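Odorant binding protein ASP5 (Apis mellifera, PDB 3R72) probably binds and carries small odorant molecules in the antennae of the honeybee, as a helical member of the PBP/GOBP family. Local coordinates at residues Glu37-Asp41 and His42-Cys46; Thr57-Gly61 and Asn62-Asp66. One frame throughout, in Å; residues are numbered along the deposited sequence.

How the interactions relate
Both interactions are local and include the start of a helix, each with an aspartate at the N-cap: Asp41 in interaction 1, Asp64 in interaction 2. Interaction 1 starts helix 42-54. Interaction 2 is a beta hairpin that follows that helix and leads into helix 65-75. Their centres lie 19 Å apart and they do not touch. Both are partly buried, with exposed polar residues at their ends. Both rest against helix 100-114, through Leu44 and Gln45 in interaction 1 and through Phe58 and Phe63 in interaction 2. Interaction 1 is mostly polar. Interaction 2 pairs backbone bonds with an aromatic contact, and its Thr57 lies against one of the two bound N-butyl-benzenesulfonamide molecules.

Interaction 1. Residues Glu37-Asp41 and His42-Cys46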
loop_
_atom_site.group_PDB
_atom_site.type_symbol
_atom_site.label_atom_id
_atom_site.label_comp_id
_atom_site.label_asym_id
_atom_site.label_seq_id
_atom_site.Cartn_x
_atom_site.Cartn_y
_atom_site.Cartn_z
ATOM N N GLU A 37 7.310 3.113 11.315
ATOM C CA GLU A 37 7.488 1.919 12.134
ATOM C C GLU A 37 7.201 0.707 11.262
ATOM O O GLU A 37 6.047 0.431 10.938
ATOM C CB GLU A 37 6.567 1.972 13.351
ATOM C CG GLU A 37 6.826 3.180 14.236
ATOM C CD GLU A 37 5.847 3.334 15.394
ATOM O OE1 GLU A 37 4.920 2.524 15.563
ATOM O OE2 GLU A 37 6.021 4.299 16.167
ATOM N N PHE A 38 8.266 0.009 10.869
ATOM C CA PHE A 38 8.193 -1.183 10.026
ATOM C C PHE A 38 8.882 -2.362 10.731
ATOM O O PHE A 38 9.958 -2.815 10.335
ATOM C CB PHE A 38 8.818 -0.912 8.655
ATOM C CG PHE A 38 8.019 0.038 7.810
ATOM C CD1 PHE A 38 6.875 -0.383 7.167
ATOM C CD2 PHE A 38 8.407 1.347 7.659
ATOM C CE1 PHE A 38 6.149 0.475 6.376
ATOM C CE2 PHE A 38 7.675 2.213 6.862
ATOM C CZ PHE A 38 6.542 1.774 6.228
ATOM N N PRO A 39 8.268 -2.875 11.797
ATOM C CA PRO A 39 8.854 -4.032 12.466
ATOM C C PRO A 39 8.811 -5.268 11.556
ATOM O O PRO A 39 7.989 -5.362 10.616
ATOM C CB PRO A 39 7.943 -4.227 13.671
ATOM C CG PRO A 39 6.613 -3.673 13.217
ATOM C CD PRO A 39 6.974 -2.484 12.384
ATOM N N ASP A 40 9.706 -6.206 11.808
ATOM C CA ASP A 40 9.718 -7.460 11.062
ATOM C C ASP A 40 8.640 -8.394 11.600
ATOM O O ASP A 40 8.923 -9.459 12.148
ATOM C CB ASP A 40 11.104 -8.094 11.150
ATOM C CG ASP A 40 11.245 -9.297 10.273
ATOM O OD1 ASP A 40 11.787 -10.304 10.773
ATOM O OD2 ASP A 40 10.807 -9.240 9.103
ATOM N N ASP A 41 7.391 -7.984 11.423
ATOM C CA ASP A 41 6.217 -8.618 12.008
ATOM C C ASP A 41 5.428 -9.244 10.876
ATOM O O ASP A 41 4.840 -8.543 10.062
ATOM C CB ASP A 41 5.401 -7.551 12.749
ATOM C CG ASP A 41 4.179 -8.093 13.440
ATOM O OD1 ASP A 41 3.522 -8.980 12.879
ATOM O OD2 ASP A 41 3.853 -7.604 14.537
ATOM N N HIS A 42 5.440 -10.572 10.787
ATOM C CA HIS A 42 4.843 -11.253 9.658
ATOM C C HIS A 42 3.343 -10.987 9.542
ATOM O O HIS A 42 2.815 -10.972 8.441
ATOM C CB HIS A 42 5.151 -12.751 9.712
ATOM C CG HIS A 42 4.857 -13.468 8.433
ATOM N ND1 HIS A 42 3.719 -14.216 8.254
ATOM C CD2 HIS A 42 5.556 -13.562 7.279
ATOM C CE1 HIS A 42 3.724 -14.737 7.038
ATOM N NE2 HIS A 42 4.832 -14.361 6.428
ATOM N N ASP A 43 2.663 -10.757 10.659
ATOM C CA ASP A 43 1.240 -10.449 10.591
ATOM C C ASP A 43 0.981 -9.087 9.949
ATOM O O ASP A 43 0.095 -8.960 9.114
ATOM C CB ASP A 43 0.600 -10.575 11.964
ATOM C CG ASP A 43 0.670 -11.991 12.489
ATOM O OD1 ASP A 43 0.511 -12.937 11.688
ATOM O OD2 ASP A 43 0.888 -12.161 13.704
ATOM N N LEU A 44 1.770 -8.083 10.311
ATOM C CA LEU A 44 1.673 -6.793 9.637
ATOM C C LEU A 44 2.023 -6.941 8.162
ATOM O O LEU A 44 1.368 -6.344 7.295
ATOM C CB LEU A 44 2.555 -5.745 10.320
ATOM C CG LEU A 44 2.518 -4.356 9.700
ATOM C CD1 LEU A 44 1.120 -3.764 9.648
ATOM C CD2 LEU A 44 3.499 -3.444 10.446
ATOM N N GLN A 45 3.033 -7.756 7.866
ATOM C CA GLN A 45 3.375 -8.008 6.473
ATOM C C GLN A 45 2.170 -8.564 5.718
ATOM O O GLN A 45 1.815 -8.093 4.629
ATOM C CB GLN A 45 4.577 -8.948 6.399
ATOM C CG GLN A 45 5.841 -8.316 6.963
ATOM C CD GLN A 45 6.994 -9.257 7.186
ATOM O OE1 GLN A 45 6.871 -10.473 7.072
ATOM N NE2 GLN A 45 8.143 -8.681 7.508
ATOM N N CYS A 46 1.495 -9.544 6.304
ATOM C CA CYS A 46 0.329 -10.135 5.641
ATOM C C CYS A 46 -0.855 -9.182 5.539
ATOM O O CYS A 46 -1.625 -9.290 4.587
ATOM C CB CYS A 46 -0.058 -11.442 6.312
ATOM S SG CYS A 46 1.213 -12.761 6.114
HETATM O O HOH W 1 7.601 -12.023 12.125
HETATM O O HOH W 2 3.645 -11.257 14.458
#
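Asp41 caps the start of helix 42-54, its carboxylate meeting the backbone N of Asp43 and Leu44. Its CG stands anti to the backbone N (chi1 -178°), which swings OD1 over the first turn. There Asp41 OD1 accepts from Leu44 N at 3.2 Å, and the bond is nearly straight at the hydrogen (163°). The donor comes from above the carboxylate plane. A weak, strongly bent bond reaches Asp41 OD1 from Asp43 N at 3.0 Å. A water donates to Asp41 OD1 and to Asp43 OD2, bridging two carboxylate oxygens that lie 4.2 Å apart. It probably eases the repulsion between them. The backbone O of Asp41 takes the first helical bond, from Gln45 N at 3.0 Å.

Gln45 CG lies beside its own backbone N and the chain is extended beyond it, so CG passes close to Asp41 O and the amide arrives beside Asp40. Gln45 NE2 donates a bent bond to Asp40 OD2 at 3.2 Å, on the anti side of the carboxylate and out of its plane. The amide and carboxylate planes are 57° apart. Asp40 is the centre of an inverse gamma turn, closed by a weak bond from Asp41 N to Pro39 O. A second water links Asp40 O to His42 N, giving that helical N-H a partner.

On the apolar side, the CD2 branch of Leu44 meets Pro39 CD at 4.1 Å, the side chains crossing at about a right angle.

The contact joins the loop after helix 27-32 to helix 42-54. Leu29 of helix 27-32 packs against Pro39, Asp41 and Leu44. Tyr105 of helix 100-114 touches Leu44 and Gln45 and bonds to Pro39 O, while the disulfide Cys46-Cys101 ties helix 42-54 to that helix.

Interaction 2. Residues Thr57-Gly61 and Asn62-Asp66; sequences TFKNG and NFDFD. With NBB (N-butyl-benzenesulfonamide), chain B.
Phe58 CG stands anti to its backbone N (chi1 -171°), while Phe63 CG lies beside its own (chi1 -62°). The two rings thus meet on one face of the hairpin. They form a T-shaped pair: the edge of Phe58 points to the face of Phe63, with centroids 5.2 Å apart and planes at 79°. Asn62 O lies over one face of the Phe58 ring.

The backbone is a tight hairpin closed by a type I' turn from Lys59 to Asn62. Its two central residues, Asn60 and Gly61, both have positive phi, as this turn requires. Lys59 and Asn62 form the hydrogen-bonded pair. Lys59 N donates to Asn62 O at 2.9 Å, and Asn62 N returns a bond to Lys59 O at 3.1 Å. Farther from the turn, Asp64 N donates to Thr57 O at 2.9 Å. A water bridges Asn60 O and Asn62 ND2.

Thr57 OG1 lies 2.9 Å from O1S of N-butyl-benzenesulfonamide and has Met52 O as a hydrogen-bond partner. Thr57 is one of the residues lining this ligand's pocket.

Asp64 OD1 caps Met67 N at the start of helix 65-75. Phe58 and Phe63 pack on helices 42-54 and 100-114, and Thr57 touches helix 65-75.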
loop_
_atom_site.group_PDB
_atom_site.type_symbol
_atom_site.label_atom_id
_atom_site.label_comp_id
_atom_site.label_asym_id
_atom_site.label_seq_id
_atom_site.Cartn_x
_atom_site.Cartn_y
_atom_site.Cartn_z
ATOM N N THR A 57 -3.763 -4.748 -6.728
ATOM C CA THR A 57 -2.402 -4.327 -7.009
ATOM C C THR A 57 -1.380 -5.440 -6.757
ATOM O O THR A 57 -0.212 -5.289 -7.101
ATOM C CB THR A 57 -2.077 -3.069 -6.210
ATOM O OG1 THR A 57 -2.321 -3.314 -4.827
ATOM C CG2 THR A 57 -2.908 -1.897 -6.684
ATOM N N PHE A 58 -1.832 -6.550 -6.172
ATOM C CA PHE A 58 -1.036 -7.759 -6.043
ATOM C C PHE A 58 -1.988 -8.910 -6.333
ATOM O O PHE A 58 -3.114 -8.918 -5.838
ATOM C CB PHE A 58 -0.447 -7.870 -4.640
ATOM C CG PHE A 58 0.570 -8.973 -4.482
ATOM C CD1 PHE A 58 1.895 -8.759 -4.770
ATOM C CD2 PHE A 58 0.188 -10.229 -4.049
ATOM C CE1 PHE A 58 2.844 -9.754 -4.590
ATOM C CE2 PHE A 58 1.125 -11.242 -3.875
ATOM C CZ PHE A 58 2.456 -11.005 -4.152
ATOM N N LYS A 59 -1.538 -9.868 -7.130
ATOM C CA LYS A 59 -2.383 -10.962 -7.572
ATOM C C LYS A 59 -1.502 -12.120 -8.010
ATOM O O LYS A 59 -0.506 -11.898 -8.701
ATOM C CB LYS A 59 -3.242 -10.471 -8.751
ATOM C CG LYS A 59 -4.142 -11.507 -9.375
ATOM C CD LYS A 59 -5.051 -10.883 -10.430
ATOM C CE LYS A 59 -4.312 -10.499 -11.707
ATOM N NZ LYS A 59 -5.260 -10.077 -12.789
ATOM N N ASN A 60 -1.867 -13.348 -7.639
ATOM C CA ASN A 60 -1.124 -14.535 -8.055
ATOM C C ASN A 60 0.371 -14.454 -7.810
ATOM O O ASN A 60 1.176 -14.828 -8.657
ATOM C CB ASN A 60 -1.379 -14.844 -9.529
ATOM C CG ASN A 60 -2.798 -15.242 -9.787
ATOM O OD1 ASN A 60 -3.439 -15.889 -8.953
ATOM N ND2 ASN A 60 -3.302 -14.895 -10.965
ATOM N N GLY A 61 0.739 -13.941 -6.649
ATOM C CA GLY A 61 2.126 -13.927 -6.257
ATOM C C GLY A 61 2.974 -12.838 -6.878
ATOM O O GLY A 61 4.178 -12.804 -6.651
ATOM N N ASN A 62 2.359 -11.915 -7.615
ATOM C CA ASN A 62 3.113 -10.814 -8.216
ATOM C C ASN A 62 2.379 -9.488 -8.116
ATOM O O ASN A 62 1.157 -9.425 -8.054
ATOM C CB ASN A 62 3.424 -11.114 -9.686
ATOM C CG ASN A 62 4.607 -12.053 -9.855
ATOM O OD1 ASN A 62 5.734 -11.721 -9.487
ATOM N ND2 ASN A 62 4.354 -13.225 -10.407
ATOM N N PHE A 63 3.155 -8.419 -8.151
ATOM C CA PHE A 63 2.589 -7.087 -8.270
ATOM C C PHE A 63 1.930 -6.924 -9.620
ATOM O O PHE A 63 2.386 -7.500 -10.606
ATOM C CB PHE A 63 3.694 -6.040 -8.090
ATOM C CG PHE A 63 4.326 -6.103 -6.745
ATOM C CD1 PHE A 63 3.698 -5.546 -5.645
ATOM C CD2 PHE A 63 5.476 -6.827 -6.545
ATOM C CE1 PHE A 63 4.226 -5.667 -4.386
ATOM C CE2 PHE A 63 6.012 -6.950 -5.272
ATOM C CZ PHE A 63 5.393 -6.374 -4.201
ATOM N N ASP A 64 0.867 -6.134 -9.651
ATOM C CA ASP A 64 0.258 -5.723 -10.897
ATOM C C ASP A 64 0.541 -4.236 -11.033
ATOM O O ASP A 64 -0.193 -3.400 -10.503
ATOM C CB ASP A 64 -1.246 -6.034 -10.919
ATOM C CG ASP A 64 -1.874 -5.702 -12.245
ATOM O OD1 ASP A 64 -1.325 -4.821 -12.936
ATOM O OD2 ASP A 64 -2.917 -6.287 -12.601
ATOM N N PHE A 65 1.644 -3.914 -11.697
ATOM C CA PHE A 65 2.060 -2.522 -11.776
ATOM C C PHE A 65 1.133 -1.686 -12.643
ATOM O O PHE A 65 0.972 -0.503 -12.364
ATOM C CB PHE A 65 3.527 -2.365 -12.190
ATOM C CG PHE A 65 4.489 -2.905 -11.176
ATOM C CD1 PHE A 65 4.611 -2.319 -9.926
ATOM C CD2 PHE A 65 5.258 -4.024 -11.451
ATOM C CE1 PHE A 65 5.483 -2.859 -8.983
ATOM C CE2 PHE A 65 6.129 -4.543 -10.507
ATOM C CZ PHE A 65 6.229 -3.967 -9.291
ATOM N N ASP A 66 0.490 -2.282 -13.646
ATOM C CA ASP A 66 -0.513 -1.523 -14.402
ATOM C C ASP A 66 -1.650 -1.074 -13.465
ATOM O O ASP A 66 -2.112 0.061 -13.554
ATOM C CB ASP A 66 -1.108 -2.348 -15.562
ATOM C CG ASP A 66 -0.147 -2.573 -16.726
ATOM O OD1 ASP A 66 0.980 -2.026 -16.750
ATOM O OD2 ASP A 66 -0.556 -3.316 -17.640
HETATM O O1S NBB B . -1.182 -0.992 -3.555
HETATM S S NBB B . -1.529 0.189 -2.855
HETATM O O2S NBB B . -2.500 0.030 -1.807
HETATM N N10 NBB B . -2.107 1.213 -3.940
HETATM C C11 NBB B . -1.330 1.559 -5.112
HETATM C C12 NBB B . -1.527 3.008 -5.515
HETATM C C13 NBB B . -0.918 4.011 -4.535
HETATM C C14 NBB B . 0.594 3.992 -4.611
HETATM C C4 NBB B . -0.167 0.850 -2.224
HETATM C C5 NBB B . -0.280 2.008 -1.451
HETATM C C6 NBB B . 0.855 2.618 -0.897
HETATM C C1 NBB B . 2.120 2.088 -1.095
HETATM C C2 NBB B . 2.250 0.936 -1.836
HETATM C C3 NBB B . 1.131 0.325 -2.398
HETATM O O HOH W 3 -2.776 -8.586 -14.347
HETATM O O HOH W 4 1.782 -14.015 -11.305
#